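Local coordinates for Non-ribosomal peptide synthetase (Streptomyces halstedii, PDB 3WV4), which belongs to the non-ribosomal peptide synthetases and adopts the AMP-binding enzyme fold of the ANL clan, at residues L367-L375 / E386-H396; S244-V252 / M339-R347. All coordinates share one frame; numbering follows the deposited sequence.

Interaction 1. Residues L367-L375 / E386-H396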
loop_
_atom_site.group_PDB
_atom_site.type_symbol
_atom_site.label_atom_id
_atom_site.label_comp_id
_atom_site.label_asym_id
_atom_site.label_seq_id
_atom_site.Cartn_x
_atom_site.Cartn_y
_atom_site.Cartn_z
ATOM N N LEU A 367 -14.336 5.630 5.584
ATOM C CA LEU A 367 -14.267 5.000 4.284
ATOM C C LEU A 367 -15.640 4.427 4.007
ATOM O O LEU A 367 -16.351 3.975 4.930
ATOM C CB LEU A 367 -13.287 3.869 4.289
ATOM C CG LEU A 367 -11.768 4.083 4.364
ATOM C CD1 LEU A 367 -11.077 2.862 3.770
ATOM C CD2 LEU A 367 -11.290 5.322 3.650
ATOM N N PRO A 368 -16.069 4.491 2.745
ATOM C CA PRO A 368 -17.388 3.918 2.468
ATOM C C PRO A 368 -17.447 2.456 2.926
ATOM O O PRO A 368 -16.526 1.693 2.619
ATOM C CB PRO A 368 -17.487 3.999 0.940
ATOM C CG PRO A 368 -16.585 5.095 0.553
ATOM C CD PRO A 368 -15.549 5.282 1.627
ATOM N N GLY A 369 -18.554 2.074 3.584
ATOM C CA GLY A 369 -18.739 0.725 4.047
ATOM C C GLY A 369 -18.131 0.443 5.399
ATOM O O GLY A 369 -18.043 -0.718 5.766
ATOM N N THR A 370 -17.660 1.464 6.124
ATOM C CA THR A 370 -16.971 1.224 7.398
ATOM C C THR A 370 -17.651 2.113 8.406
ATOM O O THR A 370 -18.440 2.929 8.008
ATOM C CB THR A 370 -15.462 1.569 7.306
ATOM O OG1 THR A 370 -15.293 2.978 7.216
ATOM C CG2 THR A 370 -14.875 0.973 6.053
ATOM N N THR A 371 -17.382 1.940 9.692
ATOM C CA THR A 371 -17.990 2.782 10.731
ATOM C C THR A 371 -16.919 3.293 11.667
ATOM O O THR A 371 -16.072 2.517 12.096
ATOM C CB THR A 371 -19.010 1.944 11.550
ATOM O OG1 THR A 371 -20.133 1.652 10.699
ATOM C CG2 THR A 371 -19.516 2.699 12.727
ATOM N N ILE A 372 -16.953 4.593 11.972
ATOM C CA ILE A 372 -16.118 5.148 12.988
ATOM C C ILE A 372 -17.015 5.420 14.216
ATOM O O ILE A 372 -18.022 6.122 14.090
ATOM C CB ILE A 372 -15.534 6.526 12.571
ATOM C CG1 ILE A 372 -14.605 6.489 11.356
ATOM C CG2 ILE A 372 -14.839 7.175 13.738
ATOM C CD1 ILE A 372 -13.915 5.178 11.285
ATOM N N GLU A 373 -16.661 4.911 15.389
ATOM C CA GLU A 373 -17.374 5.332 16.618
ATOM C C GLU A 373 -16.402 5.838 17.636
ATOM O O GLU A 373 -15.283 5.299 17.786
ATOM C CB GLU A 373 -18.142 4.186 17.242
ATOM C CG GLU A 373 -19.277 3.640 16.413
ATOM C CD GLU A 373 -19.468 2.173 16.681
ATOM O OE1 GLU A 373 -18.465 1.409 16.565
ATOM O OE2 GLU A 373 -20.589 1.783 17.042
ATOM N N ILE A 374 -16.853 6.848 18.368
ATOM C CA ILE A 374 -16.062 7.440 19.428
ATOM C C ILE A 374 -16.542 6.828 20.768
ATOM O O ILE A 374 -17.705 6.969 21.107
ATOM C CB ILE A 374 -16.275 8.947 19.438
ATOM C CG1 ILE A 374 -15.989 9.590 18.076
ATOM C CG2 ILE A 374 -15.386 9.617 20.467
ATOM C CD1 ILE A 374 -14.596 9.359 17.546
ATOM N N LEU A 375 -15.664 6.133 21.497
ATOM C CA LEU A 375 -16.035 5.467 22.768
ATOM C C LEU A 375 -15.501 6.167 24.031
ATOM O O LEU A 375 -14.417 6.757 23.976
ATOM C CB LEU A 375 -15.502 4.045 22.744
ATOM C CG LEU A 375 -16.085 3.168 21.626
ATOM C CD1 LEU A 375 -15.781 1.690 21.850
ATOM C CD2 LEU A 375 -17.588 3.388 21.467
ATOM N N GLU A 386 -18.377 15.125 21.375
ATOM C CA GLU A 386 -17.726 14.630 22.608
ATOM C C GLU A 386 -16.444 13.875 22.268
ATOM O O GLU A 386 -16.460 13.018 21.384
ATOM C CB GLU A 386 -18.655 13.722 23.419
ATOM C CG GLU A 386 -20.014 14.329 23.775
ATOM C CD GLU A 386 -19.964 15.377 24.861
ATOM O OE1 GLU A 386 -18.874 15.629 25.422
ATOM O OE2 GLU A 386 -21.036 15.937 25.176
ATOM N N PRO A 387 -15.336 14.181 22.978
ATOM C CA PRO A 387 -14.042 13.515 22.734
ATOM C C PRO A 387 -13.991 12.100 23.291
ATOM O O PRO A 387 -14.577 11.818 24.314
ATOM C CB PRO A 387 -13.026 14.401 23.480
ATOM C CG PRO A 387 -13.756 15.652 23.865
ATOM C CD PRO A 387 -15.213 15.273 23.962
ATOM N N GLY A 388 -13.270 11.213 22.615
ATOM C CA GLY A 388 -13.120 9.816 23.049
ATOM C C GLY A 388 -12.160 9.069 22.166
ATOM O O GLY A 388 -11.536 9.644 21.285
ATOM N N GLU A 389 -12.036 7.777 22.410
ATOM C CA GLU A 389 -11.183 6.962 21.597
ATOM C C GLU A 389 -11.809 6.695 20.225
ATOM O O GLU A 389 -12.917 6.158 20.099
ATOM C CB GLU A 389 -10.854 5.640 22.243
ATOM C CG GLU A 389 -9.764 4.980 21.465
ATOM C CD GLU A 389 -9.348 3.650 22.034
ATOM O OE1 GLU A 389 -10.109 3.140 22.909
ATOM O OE2 GLU A 389 -8.303 3.116 21.542
ATOM N N ILE A 390 -11.047 7.031 19.201
ATOM C CA ILE A 390 -11.458 6.721 17.820
ATOM C C ILE A 390 -11.421 5.219 17.653
ATOM O O ILE A 390 -10.364 4.587 17.819
ATOM C CB ILE A 390 -10.544 7.426 16.803
ATOM C CG1 ILE A 390 -10.769 8.943 16.896
ATOM C CG2 ILE A 390 -10.820 6.953 15.379
ATOM C CD1 ILE A 390 -9.588 9.710 16.371
ATOM N N THR A 391 -12.571 4.654 17.317
ATOM C CA THR A 391 -12.618 3.217 17.081
ATOM C C THR A 391 -13.235 3.020 15.709
ATOM O O THR A 391 -13.903 3.914 15.211
ATOM C CB THR A 391 -13.358 2.385 18.148
ATOM O OG1 THR A 391 -14.783 2.502 17.978
ATOM C CG2 THR A 391 -12.942 2.820 19.540
ATOM N N VAL A 392 -12.997 1.836 15.136
ATOM C CA VAL A 392 -13.317 1.532 13.763
ATOM C C VAL A 392 -13.844 0.116 13.611
ATOM O O VAL A 392 -13.300 -0.835 14.181
ATOM C CB VAL A 392 -12.044 1.626 12.930
ATOM C CG1 VAL A 392 -12.294 1.197 11.505
ATOM C CG2 VAL A 392 -11.494 3.045 12.996
ATOM N N THR A 393 -14.844 -0.029 12.781
ATOM C CA THR A 393 -15.399 -1.326 12.473
ATOM C C THR A 393 -15.606 -1.482 10.953
ATOM O O THR A 393 -16.009 -0.558 10.289
ATOM C CB THR A 393 -16.726 -1.434 13.262
ATOM O OG1 THR A 393 -16.402 -1.535 14.655
ATOM C CG2 THR A 393 -17.493 -2.632 12.851
ATOM N N GLY A 394 -15.334 -2.647 10.393
ATOM C CA GLY A 394 -15.666 -2.863 9.012
ATOM C C GLY A 394 -14.769 -3.827 8.295
ATOM O O GLY A 394 -13.862 -4.420 8.894
ATOM N N PRO A 395 -15.020 -3.999 7.005
ATOM C CA PRO A 395 -14.391 -5.061 6.240
ATOM C C PRO A 395 -12.957 -4.768 5.845
ATOM O O PRO A 395 -12.389 -5.491 5.063
ATOM C CB PRO A 395 -15.277 -5.186 4.980
ATOM C CG PRO A 395 -16.531 -4.421 5.295
ATOM C CD PRO A 395 -16.103 -3.344 6.253
ATOM N N HIS A 396 -12.397 -3.700 6.381
ATOM C CA HIS A 396 -10.994 -3.292 6.177
ATOM C C HIS A 396 -10.171 -3.580 7.432
ATOM O O HIS A 396 -8.942 -3.522 7.380
ATOM C CB HIS A 396 -10.898 -1.810 5.849
ATOM C CG HIS A 396 -11.481 -0.900 6.884
ATOM N ND1 HIS A 396 -12.515 -1.254 7.742
ATOM C CD2 HIS A 396 -11.220 0.399 7.147
ATOM C CE1 HIS A 396 -12.825 -0.227 8.508
ATOM N NE2 HIS A 396 -12.060 0.791 8.164
HETATM O O HOH W 1 -13.110 3.665 8.698
#
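Strands 371-375 and 388-393 form an antiparallel pair in the branched mixed sheet of an AMP-binding enzyme fold, the two strands of a beta hairpin with a long connecting loop; the second strand, with its GEITVTG sequence, fits the A6 core motif of adenylation domains. Thr371 and Thr393 make a hydrogen-bonded pair, their backbone N and O atoms linked both ways at 2.9 Å. The same ladder continues through Glu373 with Thr391 and Leu375 with Glu389. Thr391 adds a side-chain bond: OG1 sits between its own backbone N and carbonyl carbon (chi1 78°), from where it donates to Glu373 O at 2.8 Å, 36° above the carbonyl plane. Thr391 N binds the same oxygen, so two donors from one residue grip it. Thr391 CG2 meanwhile rests against Leu375 CG and CD1, the two side chains crossing at about a right angle. The carboxylate of Glu373 turns to Arg422 in a salt bridge, and that of Glu389 to His424 and Gly426. On the other face, Ile372 lies alongside Val392, with Ile372 CD1 3.7 Å from Val392 CG2. Ile374 lies alongside Ile390, pointing the same way, with Ile374 CD1 3.9 Å from Ile390 CG1. Beyond the ladder, a type II turn from Leu367 to Thr370 brings Thr370 over His396. Thr370 OG1 donates to Leu367 O at 2.7 Å, tying the turn. Its methyl CG2 stands over the imidazole face, 3.5 Å from the ring centroid and 15° off the normal, a CH-pi contact. A water links Thr370 OG1, to which it donates, with His396 NE2, 3.1 Å away.

Interaction 2. Residues S244-V252 / M339-R347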
loop_
_atom_site.group_PDB
_atom_site.type_symbol
_atom_site.label_atom_id
_atom_site.label_comp_id
_atom_site.label_asym_id
_atom_site.label_seq_id
_atom_site.Cartn_x
_atom_site.Cartn_y
_atom_site.Cartn_z
ATOM N N SER A 244 6.919 -1.160 -0.531
ATOM C CA SER A 244 7.076 -1.949 0.711
ATOM C C SER A 244 6.414 -1.311 1.932
ATOM O O SER A 244 6.382 -1.887 3.000
ATOM C CB SER A 244 8.570 -2.031 1.067
ATOM O OG SER A 244 9.325 -2.493 -0.046
ATOM N N TRP A 245 5.967 -0.079 1.774
ATOM C CA TRP A 245 5.169 0.623 2.744
ATOM C C TRP A 245 3.724 0.482 2.191
ATOM O O TRP A 245 3.497 0.455 0.976
ATOM C CB TRP A 245 5.719 2.061 2.805
ATOM C CG TRP A 245 4.894 3.116 3.507
ATOM C CD1 TRP A 245 3.859 2.929 4.393
ATOM C CD2 TRP A 245 5.081 4.539 3.415
ATOM N NE1 TRP A 245 3.371 4.142 4.821
ATOM C CE2 TRP A 245 4.100 5.147 4.249
ATOM C CE3 TRP A 245 5.978 5.356 2.713
ATOM C CZ2 TRP A 245 3.986 6.534 4.401
ATOM C CZ3 TRP A 245 5.867 6.733 2.856
ATOM C CH2 TRP A 245 4.871 7.310 3.704
ATOM N N ASP A 246 2.764 0.259 3.059
ATOM C CA ASP A 246 1.412 0.051 2.599
ATOM C C ASP A 246 0.875 1.248 1.752
ATOM O O ASP A 246 -0.045 1.099 0.937
ATOM C CB ASP A 246 0.481 -0.349 3.768
ATOM C CG ASP A 246 0.258 0.746 4.784
ATOM O OD1 ASP A 246 0.859 1.839 4.653
ATOM O OD2 ASP A 246 -0.544 0.496 5.735
ATOM N N PHE A 247 1.493 2.412 1.894
ATOM C CA PHE A 247 1.079 3.567 1.124
ATOM C C PHE A 247 1.324 3.281 -0.348
ATOM O O PHE A 247 0.392 3.272 -1.132
ATOM C CB PHE A 247 1.796 4.851 1.619
ATOM C CG PHE A 247 1.183 6.143 1.115
ATOM C CD1 PHE A 247 -0.108 6.181 0.540
ATOM C CD2 PHE A 247 1.873 7.342 1.236
ATOM C CE1 PHE A 247 -0.657 7.366 0.094
ATOM C CE2 PHE A 247 1.302 8.540 0.809
ATOM C CZ PHE A 247 0.061 8.549 0.230
ATOM N N GLY A 248 2.557 2.955 -0.708
ATOM C CA GLY A 248 2.865 2.593 -2.095
ATOM C C GLY A 248 2.221 1.291 -2.563
ATOM O O GLY A 248 1.823 1.161 -3.719
ATOM N N LEU A 249 2.128 0.325 -1.683
ATOM C CA LEU A 249 1.505 -0.938 -2.044
ATOM C C LEU A 249 0.084 -0.767 -2.607
ATOM O O LEU A 249 -0.303 -1.433 -3.558
ATOM C CB LEU A 249 1.461 -1.861 -0.811
ATOM C CG LEU A 249 1.706 -3.387 -0.860
ATOM C CD1 LEU A 249 0.656 -4.205 -0.118
ATOM C CD2 LEU A 249 1.964 -3.947 -2.246
ATOM N N TYR A 250 -0.682 0.115 -1.980
ATOM C CA TYR A 250 -2.064 0.328 -2.358
ATOM C C TYR A 250 -2.175 1.183 -3.573
ATOM O O TYR A 250 -3.231 1.239 -4.222
ATOM C CB TYR A 250 -2.889 0.925 -1.226
ATOM C CG TYR A 250 -3.403 -0.120 -0.279
ATOM C CD1 TYR A 250 -4.704 -0.519 -0.304
ATOM C CD2 TYR A 250 -2.544 -0.716 0.619
ATOM C CE1 TYR A 250 -5.167 -1.458 0.597
ATOM C CE2 TYR A 250 -2.967 -1.665 1.516
ATOM C CZ TYR A 250 -4.283 -2.050 1.507
ATOM O OH TYR A 250 -4.720 -3.000 2.388
ATOM N N LYS A 251 -1.093 1.863 -3.897
ATOM C CA LYS A 251 -1.072 2.541 -5.169
ATOM C C LYS A 251 -0.856 1.507 -6.263
ATOM O O LYS A 251 -1.441 1.632 -7.324
ATOM C CB LYS A 251 -0.146 3.792 -5.126
ATOM C CG LYS A 251 -0.740 4.989 -4.238
ATOM C CD LYS A 251 -2.276 4.941 -3.653
ATOM C CE LYS A 251 -2.430 4.767 -2.109
ATOM N NZ LYS A 251 -3.507 5.526 -1.258
ATOM N N VAL A 252 -0.126 0.427 -5.974
ATOM C CA VAL A 252 -0.049 -0.736 -6.917
ATOM C C VAL A 252 -1.445 -1.371 -7.065
ATOM O O VAL A 252 -1.902 -1.638 -8.168
ATOM C CB VAL A 252 0.879 -1.838 -6.392
ATOM C CG1 VAL A 252 0.848 -3.059 -7.307
ATOM C CG2 VAL A 252 2.291 -1.338 -6.224
ATOM N N MET A 339 -6.367 12.679 4.439
ATOM C CA MET A 339 -6.708 11.305 4.792
ATOM C C MET A 339 -6.125 10.986 6.156
ATOM O O MET A 339 -5.165 11.590 6.556
ATOM C CB MET A 339 -6.113 10.331 3.759
ATOM C CG MET A 339 -6.423 10.772 2.327
ATOM S SD MET A 339 -6.139 9.531 1.103
ATOM C CE MET A 339 -4.376 9.433 1.248
ATOM N N TYR A 340 -6.709 10.022 6.842
ATOM C CA TYR A 340 -6.160 9.547 8.107
ATOM C C TYR A 340 -6.346 8.069 8.154
ATOM O O TYR A 340 -7.361 7.529 7.663
ATOM C CB TYR A 340 -6.862 10.245 9.280
ATOM C CG TYR A 340 -6.850 9.467 10.549
ATOM C CD1 TYR A 340 -5.628 9.286 11.286
ATOM C CD2 TYR A 340 -8.027 8.947 11.090
ATOM C CE1 TYR A 340 -5.634 8.592 12.487
ATOM C CE2 TYR A 340 -8.022 8.226 12.278
ATOM C CZ TYR A 340 -6.824 8.074 12.990
ATOM O OH TYR A 340 -6.823 7.331 14.168
ATOM N N GLY A 341 -5.363 7.380 8.681
ATOM C CA GLY A 341 -5.452 5.955 8.820
ATOM C C GLY A 341 -4.381 5.370 9.704
ATOM O O GLY A 341 -3.493 6.084 10.150
ATOM N N GLN A 342 -4.457 4.056 9.914
ATOM C CA GLN A 342 -3.417 3.262 10.576
ATOM C C GLN A 342 -3.265 2.029 9.749
ATOM O O GLN A 342 -4.238 1.583 9.145
ATOM C CB GLN A 342 -3.873 2.763 11.972
ATOM C CG GLN A 342 -3.837 3.802 13.080
ATOM C CD GLN A 342 -4.239 3.239 14.450
ATOM O OE1 GLN A 342 -4.758 2.126 14.591
ATOM N NE2 GLN A 342 -3.942 3.985 15.460
ATOM N N THR A 343 -2.110 1.387 9.880
ATOM C CA THR A 343 -1.848 0.115 9.247
ATOM C C THR A 343 -2.820 -0.998 9.633
ATOM O O THR A 343 -3.258 -1.787 8.768
ATOM C CB THR A 343 -0.405 -0.311 9.550
ATOM O OG1 THR A 343 0.489 0.711 9.119
ATOM C CG2 THR A 343 -0.089 -1.547 8.783
ATOM N N GLU A 344 -3.309 -0.945 10.876
ATOM C CA GLU A 344 -4.235 -1.936 11.415
ATOM C C GLU A 344 -5.549 -2.081 10.646
ATOM O O GLU A 344 -6.221 -3.156 10.696
ATOM C CB GLU A 344 -4.512 -1.606 12.901
ATOM C CG GLU A 344 -3.397 -1.966 13.876
ATOM C CD GLU A 344 -2.223 -0.971 13.929
ATOM O OE1 GLU A 344 -2.063 -0.057 13.083
ATOM O OE2 GLU A 344 -1.385 -1.160 14.821
ATOM N N CYS A 345 -5.904 -1.071 9.859
ATOM C CA CYS A 345 -7.053 -1.210 8.934
ATOM C C CYS A 345 -6.873 -0.494 7.578
ATOM O O CYS A 345 -7.823 -0.131 6.903
ATOM C CB CYS A 345 -8.282 -0.670 9.648
ATOM S SG CYS A 345 -8.279 1.072 9.961
ATOM N N LYS A 346 -5.629 -0.277 7.199
ATOM C CA LYS A 346 -5.196 0.525 6.055
ATOM C C LYS A 346 -5.516 1.977 6.169
ATOM O O LYS A 346 -4.593 2.807 6.097
ATOM C CB LYS A 346 -5.691 -0.035 4.736
ATOM C CG LYS A 346 -5.311 0.782 3.534
ATOM C CD LYS A 346 -3.889 1.327 3.452
ATOM C CE LYS A 346 -3.721 2.188 2.181
ATOM N NZ LYS A 346 -2.339 2.716 1.898
ATOM N N ARG A 347 -6.805 2.324 6.264
ATOM C CA ARG A 347 -7.199 3.712 6.271
ATOM C C ARG A 347 -8.517 3.902 6.987
ATOM O O ARG A 347 -9.376 2.996 7.018
ATOM C CB ARG A 347 -7.193 4.291 4.842
ATOM C CG ARG A 347 -7.308 5.774 4.815
ATOM C CD ARG A 347 -6.859 6.434 3.521
ATOM N NE ARG A 347 -5.426 6.290 3.344
ATOM C CZ ARG A 347 -4.837 6.020 2.182
ATOM N NH1 ARG A 347 -5.569 5.938 1.055
ATOM N NH2 ARG A 347 -3.518 5.933 2.110
HETATM O O HOH W 2 -1.913 2.741 6.715
HETATM O O HOH W 3 -2.421 -1.473 5.905
HETATM O O HOH W 4 -1.675 4.046 4.352
#
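The carboxylate of Asp246, in the first turn of helix 246-258, reaches the backbone of Thr343 and Lys346 through water. Its OD2 accepts from two waters, one also donating to Lys346 O and the other to Thr343 O. Lys346 NZ donates to the backbone O of Asp246 at 3.0 Å, 59° out of the carbonyl plane and on the opposite face from Tyr250 N, the helical donor to the same oxygen. Phe247 comes next, its CD1 lying 3.8 Å from Arg347 NH2, with ring and guanidinium 88° apart. Met339 CE and Lys346 CE cover opposite faces of that guanidinium. One turn on from Asp246, Tyr250 offers a ring face to the aliphatic chain of Lys346, which slides past in the opposite direction; Lys346 CE stands over that face, 3.6 Å from the Tyr250 centroid, a CH-pi contact. With CG anti to the backbone N and a bend at chi2 (43°), the lysine chain runs across the ring and delivers NZ to Asp246 O. Lys251 NZ approaches the guanidinium edge of Arg347, 3.1 Å from NH1; both are donors, so no hydrogen bond joins them. The WD of 245-246 probably corresponds to the FD of the A4 core motif, and YGQTE of 340-344 fits the A5 motif, an association typical of adenylation domains.

How the interactions relate
Interaction 2 lies near the middle of the chain, its centre about 17 Å from that of interaction 1, which sits further out, yet the two touch. The closest link is His396: its CD2 lies 3.2 Å from Arg347 O and 3.4 Å from Cys345 O. Leu367 CD1 packs on Arg347 O at 3.7 Å, and Ile390 CG2 meets Tyr340 OH at 4.2 Å. Strands of both belong to one mixed sheet, and helix 215-229 borders both, through Phe220 at Pro395 and His396 and through Ile225 at Lys346 and Arg347. In relatives, the A4 and A5 motifs line the active site; interaction 1 joins this region through the packing of His396 and Leu367 on 345-347.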